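Long-range contact in LPXTG cell wall surface protein (PDB 4IGB), which is probably a streptococcal adhesin, a secreted protein displayed on the bacterial surface through covalent attachment to the cell-wall peptidoglycan: residues Ser406-Asn411 / Gln426-Leu431. Numbering follows the deposited sequence.
Sequences SEKIDN and QVSTAL
Gln426 lays its amide over the carboxylate of Asp410, the two planes 12° apart and stacked, at the start of an antiparallel strand pair in the N2 domain, a member of the adhesin clan. The ladder joins strand 409-417 to the last strand of the chain, 427-432, which on its other edge runs parallel to strand 295-304. Val427 forms a hydrogen-bonded pair with Asn411: its N donates to Asn411 O (3.0 Å), and its O accepts Asn411 N. On the face of Ile409, Asn411, Val427 and Thr429, Val427 CG2 meets Asn411 CB, with Tyr313 and Leu296 packed beside them, while Asn411 OD1 accepts a hydrogen bond from Gln337 NE2. Ser428 sits opposite Asp410 in the non-hydrogen-bonded pair; its OG lies 2.5 Å from Asp410 OD1 and takes a weak bond from Lys408 NZ. Lys408 NZ also forms a salt bridge with Asp410 OD1 at 3.3 Å, weak as a hydrogen bond, so a small polar cluster lies on the face of Asp410 and Ser428. Thr429 pairs with Ile409 through two backbone bonds, Ile409 N to Thr429 O and Thr429 N to Ile409 O, both 2.8 Å. A water donates to Ile409 O and also bonds Thr429 OG1, which has a further partner in Pro300 O. Ala430 turns its methyl away from 406-411, and its backbone bonds to strand 295-304. Leu431 is buried, its CD2 touching Ile409 CD1. Beyond the regular ladder, Glu407 bonds through its side chain: with CG anti to N (chi1 -170°) and a bend at chi2, OE2 receives Leu431 N at 3.1 Å on its syn side, 26° out of the carboxylate plane.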
loop_
_atom_site.group_PDB
_atom_site.type_symbol
_atom_site.label_atom_id
_atom_site.label_comp_id
_atom_site.label_asym_id
_atom_site.label_seq_id
_atom_site.Cartn_x
_atom_site.Cartn_y
_atom_site.Cartn_z
ATOM N N SER B 406 -23.260 0.867 32.014
ATOM C CA SER B 406 -22.314 -0.228 32.188
ATOM C C SER B 406 -21.591 -0.571 30.881
ATOM O O SER B 406 -21.849 0.041 29.840
ATOM C CB SER B 406 -23.042 -1.453 32.749
ATOM O OG SER B 406 -22.411 -1.911 33.934
ATOM N N GLU B 407 -20.649 -1.513 30.945
ATOM C CA GLU B 407 -20.167 -2.046 32.216
ATOM C C GLU B 407 -18.727 -1.636 32.407
ATOM O O GLU B 407 -18.452 -0.557 32.933
ATOM C CB GLU B 407 -20.280 -3.571 32.279
ATOM C CG GLU B 407 -20.014 -4.173 33.669
ATOM C CD GLU B 407 -18.532 -4.157 34.082
ATOM O OE1 GLU B 407 -17.831 -5.184 33.916
ATOM O OE2 GLU B 407 -18.065 -3.120 34.592
ATOM N N LYS B 408 -17.815 -2.504 31.969
ATOM C CA LYS B 408 -16.380 -2.320 32.170
ATOM C C LYS B 408 -15.901 -1.059 31.469
ATOM O O LYS B 408 -16.500 -0.617 30.493
ATOM C CB LYS B 408 -15.612 -3.535 31.645
ATOM C CG LYS B 408 -15.846 -3.786 30.169
ATOM C CD LYS B 408 -15.367 -5.162 29.726
ATOM C CE LYS B 408 -15.708 -5.408 28.245
ATOM N NZ LYS B 408 -14.499 -5.632 27.384
ATOM N N ILE B 409 -14.833 -0.464 31.977
ATOM C CA ILE B 409 -14.275 0.691 31.307
ATOM C C ILE B 409 -13.179 0.204 30.386
ATOM O O ILE B 409 -12.203 -0.395 30.842
ATOM C CB ILE B 409 -13.721 1.726 32.289
ATOM C CG1 ILE B 409 -14.841 2.273 33.170
ATOM C CG2 ILE B 409 -13.046 2.858 31.527
ATOM C CD1 ILE B 409 -14.340 2.997 34.401
ATOM N N ASP B 410 -13.368 0.439 29.089
ATOM C CA ASP B 410 -12.404 0.067 28.055
ATOM C C ASP B 410 -11.522 1.246 27.685
ATOM O O ASP B 410 -11.888 2.407 27.898
ATOM C CB ASP B 410 -13.134 -0.422 26.795
ATOM C CG ASP B 410 -13.829 -1.751 27.008
ATOM O OD1 ASP B 410 -13.328 -2.551 27.830
ATOM O OD2 ASP B 410 -14.872 -1.998 26.366
ATOM N N ASN B 411 -10.359 0.948 27.111
ATOM C CA ASN B 411 -9.487 1.997 26.614
ATOM C C ASN B 411 -8.571 1.486 25.493
ATOM O O ASN B 411 -8.131 0.332 25.505
ATOM C CB ASN B 411 -8.683 2.593 27.766
ATOM C CG ASN B 411 -7.826 3.764 27.336
ATOM O OD1 ASN B 411 -6.613 3.632 27.202
ATOM N ND2 ASN B 411 -8.456 4.915 27.099
ATOM N N GLN B 426 -6.512 -3.239 23.267
ATOM C CA GLN B 426 -7.525 -2.687 24.155
ATOM C C GLN B 426 -7.372 -3.237 25.579
ATOM O O GLN B 426 -7.050 -4.409 25.769
ATOM C CB GLN B 426 -8.926 -2.991 23.625
ATOM C CG GLN B 426 -10.035 -2.357 24.460
ATOM C CD GLN B 426 -11.413 -2.803 24.023
ATOM O OE1 GLN B 426 -12.149 -2.050 23.387
ATOM N NE2 GLN B 426 -11.771 -4.037 24.365
ATOM N N VAL B 427 -7.595 -2.395 26.584
ATOM C CA VAL B 427 -7.536 -2.860 27.972
ATOM C C VAL B 427 -8.858 -2.629 28.660
ATOM O O VAL B 427 -9.711 -1.902 28.157
ATOM C CB VAL B 427 -6.429 -2.165 28.809
ATOM C CG1 VAL B 427 -5.040 -2.488 28.251
ATOM C CG2 VAL B 427 -6.675 -0.655 28.901
ATOM N N SER B 428 -9.022 -3.243 29.822
ATOM C CA SER B 428 -10.296 -3.183 30.512
ATOM C C SER B 428 -10.143 -3.036 32.015
ATOM O O SER B 428 -9.333 -3.711 32.639
ATOM C CB SER B 428 -11.121 -4.433 30.206
ATOM O OG SER B 428 -12.108 -4.158 29.231
ATOM N N THR B 429 -10.944 -2.149 32.585
ATOM C CA THR B 429 -11.091 -2.086 34.028
ATOM C C THR B 429 -12.516 -2.474 34.416
ATOM O O THR B 429 -13.476 -1.780 34.067
ATOM C CB THR B 429 -10.749 -0.695 34.556
ATOM O OG1 THR B 429 -9.386 -0.392 34.214
ATOM C CG2 THR B 429 -10.936 -0.643 36.070
ATOM N N ALA B 430 -12.641 -3.600 35.119
ATOM C CA ALA B 430 -13.942 -4.109 35.547
ATOM C C ALA B 430 -14.507 -3.278 36.689
ATOM O O ALA B 430 -13.767 -2.791 37.542
ATOM C CB ALA B 430 -13.823 -5.564 35.964
ATOM N N LEU B 431 -15.827 -3.128 36.708
ATOM C CA LEU B 431 -16.493 -2.364 37.756
ATOM C C LEU B 431 -17.066 -3.282 38.831
ATOM O O LEU B 431 -17.708 -4.287 38.525
ATOM C CB LEU B 431 -17.600 -1.493 37.163
ATOM C CG LEU B 431 -17.138 -0.281 36.351
ATOM C CD1 LEU B 431 -18.281 0.700 36.155
ATOM C CD2 LEU B 431 -15.954 0.394 37.021
HETATM O O HOH W 1 -9.656 0.975 31.797
#